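Local structure of paenibacillus xanthan lyase (Paenibacillus, 6F2P) at residues Lys12-Ala15 against Met16-Gly20; Ile303-Leu306 against Ser307-Ala310; Asn799-Ala802 against Val803-Val807. The protein cleaves the polysaccharide xanthan by an elimination reaction, as a calcium-containing, multidomain lyase with the domain types of polysaccharide lyase family 8. One frame throughout, in Å; residues are numbered along the deposited sequence.

Interactions 1 and 2 both belong to the N-terminal alpha-helical domain, and each closes the C-terminal end of a helix: 4-18 in the first case, 292-307 in the second. Their centres lie about 16 Å apart, and they meet where M16 CE packs on R305 NE at 3.7 Å, with helix 229-244 touching both. Interaction 3 comes much later in the chain, in a loop leading into strand 806-813 of a beta module. Its centre is about 64 Å from that of interaction 1 and about 55 Å from that of interaction 2. The first two therefore shape two helix ends in one domain, both packed on helix 229-244, whereas the third organises a calcium site in a separate part of this elongated protein.

Interaction 1. Residues Lys12-Ala15 against Met16-Gly20; sequences KYKA and MLNGG
K14 O receives the backbone N of N18 at 2.8 Å, one of the last alpha-helical bonds before helix 4-18 ends; L17 N likewise reaches Y13 O at 3.0 Å. N18 then closes the end with its side chain. Its OD1 takes G20 N at 3.0 Å, nearly straight at the hydrogen, which makes an Asx turn. CG sits between the backbone N and the carbonyl carbon (chi1 70°), and this turns OD1 back beside A15, where G20 N can reach it. The amide also crosses the extended chain of K14, whose CE lies 3.5 Å from N18 ND2, while K14 NZ goes on to L140 O. An alanine here would probably leave G20 N without this acceptor and the K14 methylenes without the amide beside them. G19 and G20 both have positive phi, at which a CB would press on the preceding carbonyl, and glycine suits both places. On the apolar side, M16 SD meets Y13 CD1 at 4.0 Å in an oblique Met-aromatic contact, and L17 CG stands over one face of the Y13 ring, offset toward its rim. Y13 OH bonds D136 on helix 123-141, and M16 leans on helix 229-244. Chemically, then, an amide spends its oxygen on the turn, while sulfur, ring and leucine supply the apolar surface between neighbouring helices.

Interaction 2. Residues Ile303-Leu306 against Ser307-Ala310; sequences IIRL and SQTA
R305 and Q308 run side by side and point the same way, their guanidinium and amide planes only 16° apart. In this nearly flat pairing R305 NH1 donates to Q308 OE1 at 2.8 Å, meeting the oxygen on a lone pair and within both planes. A bend at chi2 (-78°) turns the arginine chain along the helix toward the glutamine, which is extended beyond CG. The other end of the guanidinium is engaged too: NH2 forms a salt bridge with D341, and F242 makes a cation-pi contact. Glutamine suits its place because it gives a neutral acceptor to an arginine already paired with an acid. S307 turns back on its own helix: its OG, lying between its own backbone N and carbonyl carbon (chi1 70°), donates to I304 O at 2.6 Å, while S307 N bonds I303 O at 2.9 Å, so a small hydroxyl satisfies a buried carbonyl one turn back. L306 O is met by T309 N at 3.1 Å, from well above the carbonyl plane, and weakly by A310 N. T309 OG1 has Y260 OH as its partner on helix 256-267. The leucine side chain itself lies among helices 229-244, 256-267 and 312-328. Bonds reaching back three residues as an alpha helix runs out are characteristic of a C-terminal helix end, here the tight link from helix 292-307 to helix 312-328 in the N-terminal alpha-helical domain of a family 8 lyase.

Interaction 3. Residues Asn799-Ala802 against Val803-Val807; sequences NNNA and VDDYV. With CA (calcium ion), chain D.
A802 to D805 form a type II beta turn, closed by D805 N donating to A802 O at 3.2 Å, with D804 at the positive-phi position. The turn brings the carboxylate of D805 back toward the backbone of N801 and A802, where OD2 collects three partners. N801 N comes at 2.7 Å, nearly along the C-O axis; A802 N comes at 3.0 Å, from above the carboxylate plane; and the calcium ion stands 2.6 Å from D805 OD2. Two backbone N-H groups thus fix the rotation of the acid that binds the metal, and probably help to balance its charge. N801 adds a neutral ligand, its OD1 lying 2.5 Å from the calcium. CG of N801 is anti to the carbonyl carbon (chi1 -61°), which sends the amide across the aspartate toward the ion, the two planes being 64° apart. D780 supplies the third protein ligand. N800 takes no share in the metal: it slides past D805 in the opposite direction, with N800 CB 3.7 Å from D805 CB and its amide almost perpendicular to the carboxylate. Its ND2 bonds T879 OG1 on strand 871-882, and its OD1 approaches V807 CG2. Asparagine suits this buried place, since its amide can serve the neighbouring strand. A compact loop folded over calcium at the start of strand 806-813 is consistent with the structural metal sites of beta-sandwich modules of the carbohydrate-binding type.

Interaction 1. Residues Lys12-Ala15 against Met16-Gly20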
loop_
_atom_site.group_PDB
_atom_site.type_symbol
_atom_site.label_atom_id
_atom_site.label_comp_id
_atom_site.label_asym_id
_atom_site.label_seq_id
_atom_site.Cartn_x
_atom_site.Cartn_y
_atom_site.Cartn_z
ATOM N N LYS A 12 26.790 32.537 8.511
ATOM C CA LYS A 12 25.623 32.056 7.791
ATOM C C LYS A 12 24.594 31.495 8.776
ATOM O O LYS A 12 23.400 31.764 8.661
ATOM C CB LYS A 12 26.047 30.984 6.806
ATOM C CG LYS A 12 25.020 30.651 5.759
ATOM C CD LYS A 12 25.422 29.353 5.106
ATOM C CE LYS A 12 24.702 29.126 3.802
ATOM N NZ LYS A 12 25.474 28.117 3.015
ATOM N N TYR A 13 25.076 30.739 9.762
ATOM C CA TYR A 13 24.214 30.090 10.751
ATOM C C TYR A 13 23.564 31.111 11.655
ATOM O O TYR A 13 22.362 31.045 11.924
ATOM C CB TYR A 13 25.016 29.110 11.612
ATOM C CG TYR A 13 24.153 28.235 12.496
ATOM C CD1 TYR A 13 23.202 27.396 11.939
ATOM C CD2 TYR A 13 24.299 28.233 13.877
ATOM C CE1 TYR A 13 22.407 26.586 12.726
ATOM C CE2 TYR A 13 23.508 27.421 14.680
ATOM C CZ TYR A 13 22.557 26.599 14.094
ATOM O OH TYR A 13 21.750 25.780 14.860
ATOM N N LYS A 14 24.383 32.045 12.132
ATOM C CA LYS A 14 23.913 33.105 13.004
ATOM C C LYS A 14 22.818 33.889 12.301
ATOM O O LYS A 14 21.773 34.171 12.888
ATOM C CB LYS A 14 25.062 34.023 13.417
ATOM C CG LYS A 14 24.619 35.227 14.225
ATOM C CD LYS A 14 25.792 35.949 14.854
ATOM C CE LYS A 14 25.387 37.342 15.311
ATOM N NZ LYS A 14 26.462 37.969 16.123
ATOM N N ALA A 15 23.041 34.206 11.031
ATOM C CA ALA A 15 22.015 34.866 10.227
ATOM C C ALA A 15 20.709 34.048 10.108
ATOM O O ALA A 15 19.626 34.616 9.974
ATOM C CB ALA A 15 22.563 35.206 8.870
ATOM N N MET A 16 20.798 32.723 10.162
ATOM C CA MET A 16 19.574 31.915 10.202
ATOM C C MET A 16 18.874 32.102 11.543
ATOM O O MET A 16 17.648 32.173 11.622
ATOM C CB MET A 16 19.869 30.430 9.994
ATOM C CG MET A 16 20.551 30.086 8.687
ATOM S SD MET A 16 21.140 28.379 8.684
ATOM C CE MET A 16 19.607 27.491 8.405
ATOM N N LEU A 17 19.669 32.172 12.603
ATOM C CA LEU A 17 19.134 32.381 13.939
ATOM C C LEU A 17 18.486 33.760 14.122
ATOM O O LEU A 17 17.378 33.864 14.648
ATOM C CB LEU A 17 20.228 32.177 14.977
ATOM C CG LEU A 17 20.856 30.788 15.046
ATOM C CD1 LEU A 17 21.934 30.783 16.117
ATOM C CD2 LEU A 17 19.802 29.750 15.357
ATOM N N ASN A 18 19.158 34.821 13.683
ATOM C CA ASN A 18 18.672 36.163 14.010
ATOM C C ASN A 18 18.191 37.024 12.840
ATOM O O ASN A 18 17.756 38.153 13.044
ATOM C CB ASN A 18 19.690 36.933 14.866
ATOM C CG ASN A 18 20.931 37.330 14.094
ATOM O OD1 ASN A 18 21.004 37.173 12.875
ATOM N ND2 ASN A 18 21.916 37.858 14.802
ATOM N N GLY A 19 18.284 36.500 11.622
ATOM C CA GLY A 19 17.757 37.203 10.463
ATOM C C GLY A 19 18.764 38.045 9.699
ATOM O O GLY A 19 18.433 38.606 8.650
ATOM N N GLY A 20 19.989 38.139 10.215
ATOM C CA GLY A 20 21.044 38.864 9.531
ATOM C C GLY A 20 21.372 40.183 10.188
ATOM O O GLY A 20 20.749 40.557 11.177
#

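Interaction 2. Residues Ile303-Leu306 against Ser307-Ala310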
loop_
_atom_site.group_PDB
_atom_site.type_symbol
_atom_site.label_atom_id
_atom_site.label_comp_id
_atom_site.label_asym_id
_atom_site.label_seq_id
_atom_site.Cartn_x
_atom_site.Cartn_y
_atom_site.Cartn_z
ATOM N N ILE A 303 10.803 23.566 2.836
ATOM C CA ILE A 303 10.735 23.639 1.380
ATOM C C ILE A 303 11.451 24.890 0.870
ATOM O O ILE A 303 12.168 24.849 -0.140
ATOM C CB ILE A 303 9.278 23.570 0.869
ATOM C CG1 ILE A 303 8.704 22.174 1.120
ATOM C CG2 ILE A 303 9.222 23.870 -0.614
ATOM C CD1 ILE A 303 7.231 22.031 0.789
ATOM N N ILE A 304 11.261 25.995 1.588
ATOM C CA ILE A 304 11.983 27.234 1.319
ATOM C C ILE A 304 13.496 27.028 1.450
ATOM O O ILE A 304 14.269 27.474 0.600
ATOM C CB ILE A 304 11.529 28.341 2.272
ATOM C CG1 ILE A 304 10.083 28.729 1.960
ATOM C CG2 ILE A 304 12.444 29.543 2.175
ATOM C CD1 ILE A 304 9.493 29.706 2.942
ATOM N N ARG A 305 13.912 26.338 2.505
ATOM C CA ARG A 305 15.322 26.020 2.690
ATOM C C ARG A 305 15.834 25.137 1.567
ATOM O O ARG A 305 16.954 25.320 1.087
ATOM C CB ARG A 305 15.558 25.334 4.036
ATOM C CG ARG A 305 15.430 26.252 5.240
ATOM C CD ARG A 305 16.670 27.096 5.415
ATOM N NE ARG A 305 16.518 28.096 6.473
ATOM C CZ ARG A 305 16.659 29.407 6.287
ATOM N NH1 ARG A 305 16.956 29.893 5.084
ATOM N NH2 ARG A 305 16.503 30.232 7.309
ATOM N N LEU A 306 15.020 24.174 1.141
ATOM C CA LEU A 306 15.440 23.289 0.059
ATOM C C LEU A 306 15.533 24.004 -1.291
ATOM O O LEU A 306 16.387 23.668 -2.108
ATOM C CB LEU A 306 14.561 22.046 -0.024
ATOM C CG LEU A 306 14.834 21.055 1.108
ATOM C CD1 LEU A 306 13.832 19.924 1.095
ATOM C CD2 LEU A 306 16.252 20.513 1.036
ATOM N N SER A 307 14.686 25.004 -1.512
ATOM C CA SER A 307 14.734 25.762 -2.760
ATOM C C SER A 307 16.036 26.553 -2.872
ATOM O O SER A 307 16.520 26.822 -3.967
ATOM C CB SER A 307 13.536 26.704 -2.867
ATOM O OG SER A 307 13.652 27.765 -1.939
ATOM N N GLN A 308 16.611 26.913 -1.732
ATOM C CA GLN A 308 17.863 27.655 -1.723
ATOM C C GLN A 308 19.063 26.785 -2.128
ATOM O O GLN A 308 20.121 27.296 -2.480
ATOM C CB GLN A 308 18.070 28.319 -0.364
ATOM C CG GLN A 308 16.999 29.381 -0.061
ATOM C CD GLN A 308 17.079 29.976 1.345
ATOM O OE1 GLN A 308 17.137 29.256 2.342
ATOM N NE2 GLN A 308 17.065 31.300 1.424
ATOM N N THR A 309 18.898 25.469 -2.101
ATOM C CA THR A 309 19.993 24.583 -2.476
ATOM C C THR A 309 19.639 23.650 -3.648
ATOM O O THR A 309 20.500 22.932 -4.165
ATOM C CB THR A 309 20.437 23.725 -1.286
ATOM O OG1 THR A 309 19.375 22.833 -0.925
ATOM C CG2 THR A 309 20.784 24.604 -0.104
ATOM N N ALA A 310 18.375 23.674 -4.064
ATOM C CA ALA A 310 17.874 22.782 -5.103
ATOM C C ALA A 310 18.353 23.188 -6.496
ATOM O O ALA A 310 18.800 24.319 -6.700
ATOM C CB ALA A 310 16.344 22.738 -5.069
#

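Interaction 3. Residues Asn799-Ala802 against Val803-Val807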
loop_
_atom_site.group_PDB
_atom_site.type_symbol
_atom_site.label_atom_id
_atom_site.label_comp_id
_atom_site.label_asym_id
_atom_site.label_seq_id
_atom_site.Cartn_x
_atom_site.Cartn_y
_atom_site.Cartn_z
ATOM N N ASN A 799 16.510 -27.012 4.729
ATOM C CA ASN A 799 17.255 -27.121 5.980
ATOM C C ASN A 799 16.373 -27.611 7.113
ATOM O O ASN A 799 16.687 -27.410 8.283
ATOM C CB ASN A 799 17.887 -25.784 6.340
ATOM C CG ASN A 799 19.093 -25.478 5.487
ATOM O OD1 ASN A 799 20.027 -26.276 5.414
ATOM N ND2 ASN A 799 19.073 -24.330 4.813
ATOM N N ASN A 800 15.270 -28.252 6.740
ATOM C CA ASN A 800 14.264 -28.733 7.677
ATOM C C ASN A 800 14.833 -29.556 8.829
ATOM O O ASN A 800 15.579 -30.513 8.603
ATOM C CB ASN A 800 13.194 -29.521 6.924
ATOM C CG ASN A 800 12.528 -28.695 5.836
ATOM O OD1 ASN A 800 13.165 -27.836 5.221
ATOM N ND2 ASN A 800 11.242 -28.938 5.602
ATOM N N ASN A 801 14.464 -29.155 10.052
ATOM C CA ASN A 801 14.981 -29.710 11.309
ATOM C C ASN A 801 14.247 -30.937 11.777
ATOM O O ASN A 801 14.845 -31.840 12.348
ATOM C CB ASN A 801 14.820 -28.707 12.457
ATOM C CG ASN A 801 15.571 -27.434 12.237
ATOM O OD1 ASN A 801 15.001 -26.347 12.348
ATOM N ND2 ASN A 801 16.865 -27.544 11.950
ATOM N N ALA A 802 12.933 -30.937 11.589
ATOM C CA ALA A 802 12.075 -31.876 12.291
ATOM C C ALA A 802 10.792 -32.166 11.531
ATOM O O ALA A 802 10.504 -31.542 10.514
ATOM C CB ALA A 802 11.749 -31.334 13.678
ATOM N N VAL A 803 10.025 -33.122 12.039
ATOM C CA VAL A 803 8.754 -33.495 11.442
ATOM C C VAL A 803 7.816 -32.286 11.415
ATOM O O VAL A 803 7.871 -31.435 12.302
ATOM C CB VAL A 803 8.139 -34.699 12.196
ATOM C CG1 VAL A 803 6.715 -34.973 11.755
ATOM C CG2 VAL A 803 9.007 -35.925 11.993
ATOM N N ASP A 804 7.010 -32.201 10.358
ATOM C CA ASP A 804 6.052 -31.117 10.136
ATOM C C ASP A 804 6.659 -29.799 9.633
ATOM O O ASP A 804 5.934 -28.841 9.347
ATOM C CB ASP A 804 5.144 -30.909 11.354
ATOM C CG ASP A 804 4.142 -32.029 11.517
ATOM O OD1 ASP A 804 3.788 -32.658 10.494
ATOM O OD2 ASP A 804 3.708 -32.281 12.658
ATOM N N ASP A 805 7.984 -29.756 9.524
ATOM C CA ASP A 805 8.647 -28.660 8.834
ATOM C C ASP A 805 8.242 -28.702 7.365
ATOM O O ASP A 805 8.114 -29.783 6.775
ATOM C CB ASP A 805 10.167 -28.792 8.933
ATOM C CG ASP A 805 10.736 -28.158 10.186
ATOM O OD1 ASP A 805 10.002 -27.427 10.891
ATOM O OD2 ASP A 805 11.938 -28.380 10.445
ATOM N N TYR A 806 8.044 -27.533 6.770
ATOM C CA TYR A 806 7.640 -27.491 5.374
ATOM C C TYR A 806 8.210 -26.288 4.643
ATOM O O TYR A 806 8.718 -25.352 5.262
ATOM C CB TYR A 806 6.112 -27.501 5.259
ATOM C CG TYR A 806 5.453 -26.271 5.832
ATOM C CD1 TYR A 806 5.231 -25.149 5.044
ATOM C CD2 TYR A 806 5.050 -26.233 7.161
ATOM C CE1 TYR A 806 4.635 -24.018 5.564
ATOM C CE2 TYR A 806 4.449 -25.108 7.689
ATOM C CZ TYR A 806 4.247 -24.003 6.886
ATOM O OH TYR A 806 3.647 -22.877 7.400
ATOM N N VAL A 807 8.141 -26.345 3.317
ATOM C CA VAL A 807 8.384 -25.194 2.458
ATOM C C VAL A 807 7.278 -25.199 1.412
ATOM O O VAL A 807 7.013 -26.226 0.784
ATOM C CB VAL A 807 9.750 -25.260 1.751
ATOM C CG1 VAL A 807 9.991 -23.991 0.938
ATOM C CG2 VAL A 807 10.868 -25.488 2.756
HETATM CA CA CA D . 12.459 -26.383 12.096
#